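Local coordinates for fasciclin-1 (Drosophila melanogaster, PDB 1O70), which mediates neural cell adhesion as a GPI-anchored surface glycoprotein built from FAS1 domains, the third and fourth of which make up this chain, at residues S181-Q186 with H226-L231; K245-F250 with I268-E273. One frame throughout, in Å; residues are numbered along the deposited sequence.

Both contacts belong to the fourth FAS1 domain, the second of the pair in this chain, and they neither nest nor cross: the loop of contact 1 is complete before the chain reaches the first segment of contact 2. The chain leaves helix 172-177 through the loop that holds 181-186, forms strand 193-199 and two helices, and returns on helix 224-232, where 226-231 closes a loop with 39 residues between the segments. It then passes strand 235-238 to helix 244-253 and, after one edge strand, 257-260, strand 265-273 closes the shorter loop of contact 2, with 17 residues between its segments. Contact 1 ties an early loop to a helix; contact 2 lays a helix on the sheet.

Contact 1 of 2, residues S181-Q186 with H226-L231; sequences SHFNDQ and HSKSIL
Ser181 and Lys228 bring the backbones closest, their CA atoms 6.0 Å apart, where the loop 181-186 passes beside segment 226-231 of helix 224-232. Ser181, small enough for this close approach, lies against the aliphatic Lys228 chain, its OG 3.3 Å from Lys228 CD. Phe183 shares that chain, its CD1 4.0 Å from Lys228 CG, which lies oblique to the ring. A water joins the segments: it hydrogen-bonds to Ser181 OG (2.6 Å) and donates a bond to Ser227 OG (2.9 Å). With CG anti to the backbone N (chi1 173°), the Phe183 ring reaches the helix and takes Leu231 CB over the centre of one face, 3.7 Å from the centroid, in a CH-pi contact. Over the opposite face, near the rim, Gln186 NE2 donates a hydrogen bond to a lone pair of Phe183 O (3.2 Å), the oxygen lying in the amide plane. Replacing Phe183 with alanine would probably leave Leu231 CB without its aromatic cover and open a gap between loop and helix. Both residues are buried, Phe183 also touching Leu235 of strand 235-238 and Leu231 packing on Met177 and Tyr196. Van der Waals packing thus runs along the whole contact, with a polar water bridge at its Ser181 end.

Contact 2 of 2, residues K245-F250 with I268-E273; sequences KDLVKF and IRVEEE
Leu247 and Val270 meet where the helix 244-253 packs on the seven-stranded mixed sheet of this FAS1 domain, a helix-on-sheet contact in which the helix crosses strand 265-273 rather than running along it. The axes of segments 245-250 and 268-273 approach to 6.9 Å and make an angle of 105°, and the CA atoms of Val248 and Val270 stand 5.1 Å apart.

The buried part is wholly aliphatic. Val270 points its CB toward the helix and splits its two methyls between neighbouring residues there: CG2 meets Leu247 CB at 3.4 Å, while CG1 meets Val248 CG2 at 3.7 Å. This division follows from chi1 of -176°, which sets CG1 anti to the backbone N and CG2 anti to the carbonyl carbon. Valine suits the strand because its beta-branched side chain offers one methyl to each of two neighbouring helix residues, Leu247 and Val248. Leu247, longer, also brings CD1 near Val270 CG2 and extends to Val257 and Leu259 of the edge strand 257-260, joining the contact to the next strand of the sheet.

Toward the solvent the packing thins. Lys249 turns its CB away from the strand, as befits the outer side of a helix; Lys245 does likewise, but its exposed side chain touches Asn108 of the preceding FAS1 domain. Arg269 and Glu271, on the outward side of the strand, pair by charge: Glu271 OE2 sits over the face of the Arg269 guanidinium, with no N-H directed at it. At the rim the exposed Glu272 crosses Val248 at about a right angle, keeping its carboxylate at the surface while its chain, extended beyond CG, skirts the valine: Glu272 CG lies 4.1 Å from Val248 CG1, and Glu272 OE2 lies 3.8 Å from that same methyl.

Contact 1 of 2, residues S181-Q186 with H226-L231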
loop_
_atom_site.group_PDB
_atom_site.type_symbol
_atom_site.label_atom_id
_atom_site.label_comp_id
_atom_site.label_asym_id
_atom_site.label_seq_id
_atom_site.Cartn_x
_atom_site.Cartn_y
_atom_site.Cartn_z
ATOM N N SER A 181 -15.332 -12.321 14.111
ATOM C CA SER A 181 -16.155 -13.237 13.332
ATOM C C SER A 181 -15.340 -14.201 12.481
ATOM O O SER A 181 -15.900 -14.963 11.696
ATOM C CB SER A 181 -17.048 -12.440 12.391
ATOM O OG SER A 181 -16.260 -11.880 11.349
ATOM N N HIS A 182 -14.020 -14.142 12.610
ATOM C CA HIS A 182 -13.129 -15.003 11.838
ATOM C C HIS A 182 -13.228 -14.671 10.360
ATOM O O HIS A 182 -12.994 -15.512 9.486
ATOM C CB HIS A 182 -13.460 -16.472 12.096
ATOM C CG HIS A 182 -13.189 -16.899 13.506
ATOM N ND1 HIS A 182 -11.986 -17.446 13.904
ATOM C CD2 HIS A 182 -13.949 -16.809 14.624
ATOM C CE1 HIS A 182 -12.018 -17.675 15.206
ATOM N NE2 HIS A 182 -13.197 -17.296 15.666
ATOM N N PHE A 183 -13.586 -13.420 10.096
ATOM C CA PHE A 183 -13.700 -12.905 8.745
ATOM C C PHE A 183 -12.320 -12.932 8.081
ATOM O O PHE A 183 -12.214 -13.175 6.884
ATOM C CB PHE A 183 -14.205 -11.463 8.793
ATOM C CG PHE A 183 -14.199 -10.771 7.463
ATOM C CD1 PHE A 183 -15.273 -10.887 6.605
ATOM C CD2 PHE A 183 -13.101 -10.024 7.059
ATOM C CE1 PHE A 183 -15.263 -10.256 5.368
ATOM C CE2 PHE A 183 -13.079 -9.390 5.822
ATOM C CZ PHE A 183 -14.160 -9.513 4.976
ATOM N N ASN A 184 -11.268 -12.686 8.861
ATOM C CA ASN A 184 -9.906 -12.654 8.327
ATOM C C ASN A 184 -9.382 -13.974 7.778
ATOM O O ASN A 184 -8.637 -13.992 6.798
ATOM C CB ASN A 184 -8.907 -12.178 9.385
ATOM C CG ASN A 184 -9.235 -10.819 9.940
ATOM O OD1 ASN A 184 -9.925 -10.029 9.310
ATOM N ND2 ASN A 184 -8.720 -10.529 11.125
ATOM N N ASP A 185 -9.753 -15.071 8.426
ATOM C CA ASP A 185 -9.296 -16.398 8.029
ATOM C C ASP A 185 -9.208 -16.581 6.521
ATOM O O ASP A 185 -8.162 -16.954 5.980
ATOM C CB ASP A 185 -10.213 -17.463 8.637
ATOM C CG ASP A 185 -10.124 -17.506 10.152
ATOM O OD1 ASP A 185 -9.609 -16.531 10.744
ATOM O OD2 ASP A 185 -10.572 -18.504 10.756
ATOM N N GLN A 186 -10.307 -16.298 5.841
ATOM C CA GLN A 186 -10.380 -16.449 4.394
ATOM C C GLN A 186 -9.338 -15.659 3.600
ATOM O O GLN A 186 -8.949 -16.073 2.511
ATOM C CB GLN A 186 -11.777 -16.046 3.916
ATOM C CG GLN A 186 -12.075 -14.579 4.146
ATOM C CD GLN A 186 -13.428 -14.188 3.623
ATOM O OE1 GLN A 186 -13.803 -14.561 2.507
ATOM N NE2 GLN A 186 -14.170 -13.415 4.412
ATOM N N HIS A 226 -22.722 -8.443 12.877
ATOM C CA HIS A 226 -22.766 -7.090 12.329
ATOM C C HIS A 226 -21.419 -6.688 11.721
ATOM O O HIS A 226 -21.355 -6.275 10.564
ATOM C CB HIS A 226 -23.158 -6.088 13.423
ATOM C CG HIS A 226 -24.572 -6.224 13.904
ATOM N ND1 HIS A 226 -25.039 -5.574 15.029
ATOM C CD2 HIS A 226 -25.629 -6.915 13.410
ATOM C CE1 HIS A 226 -26.317 -5.857 15.206
ATOM N NE2 HIS A 226 -26.701 -6.669 14.236
ATOM N N SER A 227 -20.345 -6.811 12.495
ATOM C CA SER A 227 -19.024 -6.454 12.000
ATOM C C SER A 227 -18.659 -7.238 10.744
ATOM O O SER A 227 -18.044 -6.692 9.828
ATOM C CB SER A 227 -17.962 -6.666 13.082
ATOM O OG SER A 227 -17.977 -7.985 13.576
ATOM N N LYS A 228 -19.043 -8.510 10.683
ATOM C CA LYS A 228 -18.727 -9.321 9.511
ATOM C C LYS A 228 -19.461 -8.802 8.295
ATOM O O LYS A 228 -18.906 -8.714 7.199
ATOM C CB LYS A 228 -19.114 -10.781 9.728
ATOM C CG LYS A 228 -18.733 -11.668 8.543
ATOM C CD LYS A 228 -18.222 -13.026 9.006
ATOM C CE LYS A 228 -19.363 -13.968 9.345
ATOM N NZ LYS A 228 -20.092 -14.408 8.121
ATOM N N SER A 229 -20.725 -8.472 8.501
ATOM C CA SER A 229 -21.568 -7.962 7.438
ATOM C C SER A 229 -20.983 -6.661 6.881
ATOM O O SER A 229 -21.014 -6.430 5.673
ATOM C CB SER A 229 -22.976 -7.732 7.989
ATOM O OG SER A 229 -23.826 -7.161 7.012
ATOM N N ILE A 230 -20.451 -5.819 7.772
ATOM C CA ILE A 230 -19.856 -4.535 7.383
ATOM C C ILE A 230 -18.602 -4.763 6.535
ATOM O O ILE A 230 -18.435 -4.149 5.487
ATOM C CB ILE A 230 -19.452 -3.686 8.618
ATOM C CG1 ILE A 230 -20.674 -3.406 9.496
ATOM C CG2 ILE A 230 -18.831 -2.366 8.161
ATOM C CD1 ILE A 230 -21.706 -2.482 8.853
ATOM N N LEU A 231 -17.728 -5.648 7.001
ATOM C CA LEU A 231 -16.499 -5.957 6.293
ATOM C C LEU A 231 -16.739 -6.648 4.960
ATOM O O LEU A 231 -16.089 -6.327 3.965
ATOM C CB LEU A 231 -15.593 -6.818 7.171
ATOM C CG LEU A 231 -14.586 -6.113 8.093
ATOM C CD1 LEU A 231 -14.992 -4.669 8.359
ATOM C CD2 LEU A 231 -14.456 -6.905 9.382
HETATM O O HOH W 1 -15.881 -9.623 12.474
#

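Contact 2 of 2, residues K245-F250 with I268-E273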
loop_
_atom_site.group_PDB
_atom_site.type_symbol
_atom_site.label_atom_id
_atom_site.label_comp_id
_atom_site.label_asym_id
_atom_site.label_seq_id
_atom_site.Cartn_x
_atom_site.Cartn_y
_atom_site.Cartn_z
ATOM N N LYS A 245 -6.757 1.901 -10.939
ATOM C CA LYS A 245 -6.794 2.345 -12.331
ATOM C C LYS A 245 -7.818 1.539 -13.122
ATOM O O LYS A 245 -8.318 2.000 -14.147
ATOM C CB LYS A 245 -5.414 2.198 -12.974
ATOM C CG LYS A 245 -5.135 3.184 -14.086
ATOM C CD LYS A 245 -3.704 3.058 -14.562
ATOM C CE LYS A 245 -3.400 4.053 -15.674
ATOM N NZ LYS A 245 -2.047 3.835 -16.274
ATOM N N ASP A 246 -8.126 0.331 -12.654
ATOM C CA ASP A 246 -9.123 -0.493 -13.333
ATOM C C ASP A 246 -10.503 0.062 -13.015
ATOM O O ASP A 246 -11.318 0.265 -13.908
ATOM C CB ASP A 246 -9.076 -1.957 -12.871
ATOM C CG ASP A 246 -7.813 -2.680 -13.305
ATOM O OD1 ASP A 246 -7.194 -2.280 -14.319
ATOM O OD2 ASP A 246 -7.453 -3.675 -12.641
ATOM N N LEU A 247 -10.752 0.315 -11.735
ATOM C CA LEU A 247 -12.042 0.834 -11.304
ATOM C C LEU A 247 -12.371 2.138 -12.026
ATOM O O LEU A 247 -13.525 2.392 -12.368
ATOM C CB LEU A 247 -12.034 1.055 -9.790
ATOM C CG LEU A 247 -11.570 -0.162 -8.987
ATOM C CD1 LEU A 247 -11.540 0.181 -7.512
ATOM C CD2 LEU A 247 -12.498 -1.345 -9.248
ATOM N N VAL A 248 -11.349 2.957 -12.260
ATOM C CA VAL A 248 -11.533 4.230 -12.950
ATOM C C VAL A 248 -11.975 3.981 -14.393
ATOM O O VAL A 248 -12.953 4.567 -14.860
ATOM C CB VAL A 248 -10.226 5.067 -12.954
ATOM C CG1 VAL A 248 -10.391 6.298 -13.831
ATOM C CG2 VAL A 248 -9.879 5.486 -11.540
ATOM N N LYS A 249 -11.259 3.101 -15.086
ATOM C CA LYS A 249 -11.577 2.773 -16.471
ATOM C C LYS A 249 -12.974 2.164 -16.590
ATOM O O LYS A 249 -13.720 2.490 -17.513
ATOM C CB LYS A 249 -10.539 1.802 -17.034
ATOM C CG LYS A 249 -10.775 1.392 -18.472
ATOM C CD LYS A 249 -9.702 0.416 -18.932
ATOM C CE LYS A 249 -9.898 0.019 -20.389
ATOM N NZ LYS A 249 -8.908 -1.005 -20.831
ATOM N N PHE A 250 -13.325 1.278 -15.664
ATOM C CA PHE A 250 -14.640 0.661 -15.687
ATOM C C PHE A 250 -15.712 1.720 -15.483
ATOM O O PHE A 250 -16.591 1.875 -16.316
ATOM C CB PHE A 250 -14.778 -0.398 -14.587
ATOM C CG PHE A 250 -14.098 -1.708 -14.893
ATOM C CD1 PHE A 250 -12.762 -1.745 -15.283
ATOM C CD2 PHE A 250 -14.787 -2.911 -14.745
ATOM C CE1 PHE A 250 -12.118 -2.960 -15.518
ATOM C CE2 PHE A 250 -14.153 -4.131 -14.976
ATOM C CZ PHE A 250 -12.818 -4.154 -15.363
ATOM N N ILE A 268 -20.024 0.925 -6.787
ATOM C CA ILE A 268 -19.366 2.171 -6.460
ATOM C C ILE A 268 -18.936 2.832 -7.747
ATOM O O ILE A 268 -19.128 2.286 -8.831
ATOM C CB ILE A 268 -18.103 1.933 -5.616
ATOM C CG1 ILE A 268 -17.141 1.029 -6.393
ATOM C CG2 ILE A 268 -18.472 1.334 -4.271
ATOM C CD1 ILE A 268 -15.809 0.821 -5.725
ATOM N N ARG A 269 -18.353 4.015 -7.623
ATOM C CA ARG A 269 -17.857 4.728 -8.781
ATOM C C ARG A 269 -16.539 5.340 -8.341
ATOM O O ARG A 269 -16.448 5.878 -7.240
ATOM C CB ARG A 269 -18.839 5.810 -9.196
ATOM C CG ARG A 269 -18.505 6.403 -10.529
ATOM C CD ARG A 269 -19.290 7.660 -10.776
ATOM N NE ARG A 269 -18.783 8.339 -11.959
ATOM C CZ ARG A 269 -19.130 9.571 -12.316
ATOM N NH1 ARG A 269 -19.990 10.263 -11.574
ATOM N NH2 ARG A 269 -18.624 10.109 -13.421
ATOM N N VAL A 270 -15.516 5.242 -9.183
ATOM C CA VAL A 270 -14.199 5.778 -8.845
ATOM C C VAL A 270 -13.766 6.885 -9.802
ATOM O O VAL A 270 -13.939 6.755 -11.011
ATOM C CB VAL A 270 -13.126 4.664 -8.876
ATOM C CG1 VAL A 270 -11.784 5.222 -8.415
ATOM C CG2 VAL A 270 -13.554 3.494 -8.003
ATOM N N GLU A 271 -13.195 7.964 -9.267
ATOM C CA GLU A 271 -12.753 9.081 -10.103
ATOM C C GLU A 271 -11.364 9.593 -9.725
ATOM O O GLU A 271 -10.874 9.321 -8.632
ATOM C CB GLU A 271 -13.743 10.245 -9.997
ATOM C CG GLU A 271 -15.196 9.852 -10.197
ATOM C CD GLU A 271 -16.158 11.000 -9.934
ATOM O OE1 GLU A 271 -15.820 11.899 -9.123
ATOM O OE2 GLU A 271 -17.266 10.991 -10.520
ATOM N N GLU A 272 -10.732 10.322 -10.642
ATOM C CA GLU A 272 -9.424 10.909 -10.385
ATOM C C GLU A 272 -9.687 12.327 -9.902
ATOM O O GLU A 272 -10.563 13.019 -10.429
ATOM C CB GLU A 272 -8.530 10.787 -11.620
ATOM C CG GLU A 272 -8.281 9.355 -12.067
ATOM C CD GLU A 272 -7.391 9.275 -13.293
ATOM O OE1 GLU A 272 -6.970 10.339 -13.792
ATOM O OE2 GLU A 272 -7.116 8.146 -13.753
ATOM N N GLU A 273 -8.937 12.756 -8.895
ATOM C CA GLU A 273 -9.103 14.088 -8.347
ATOM C C GLU A 273 -7.793 14.601 -7.784
ATOM O O GLU A 273 -7.357 14.174 -6.718
ATOM C CB GLU A 273 -10.162 14.072 -7.250
ATOM C CG GLU A 273 -11.417 14.830 -7.601
ATOM C CD GLU A 273 -12.547 14.571 -6.628
ATOM O OE1 GLU A 273 -12.323 14.725 -5.405
ATOM O OE2 GLU A 273 -13.657 14.220 -7.094
#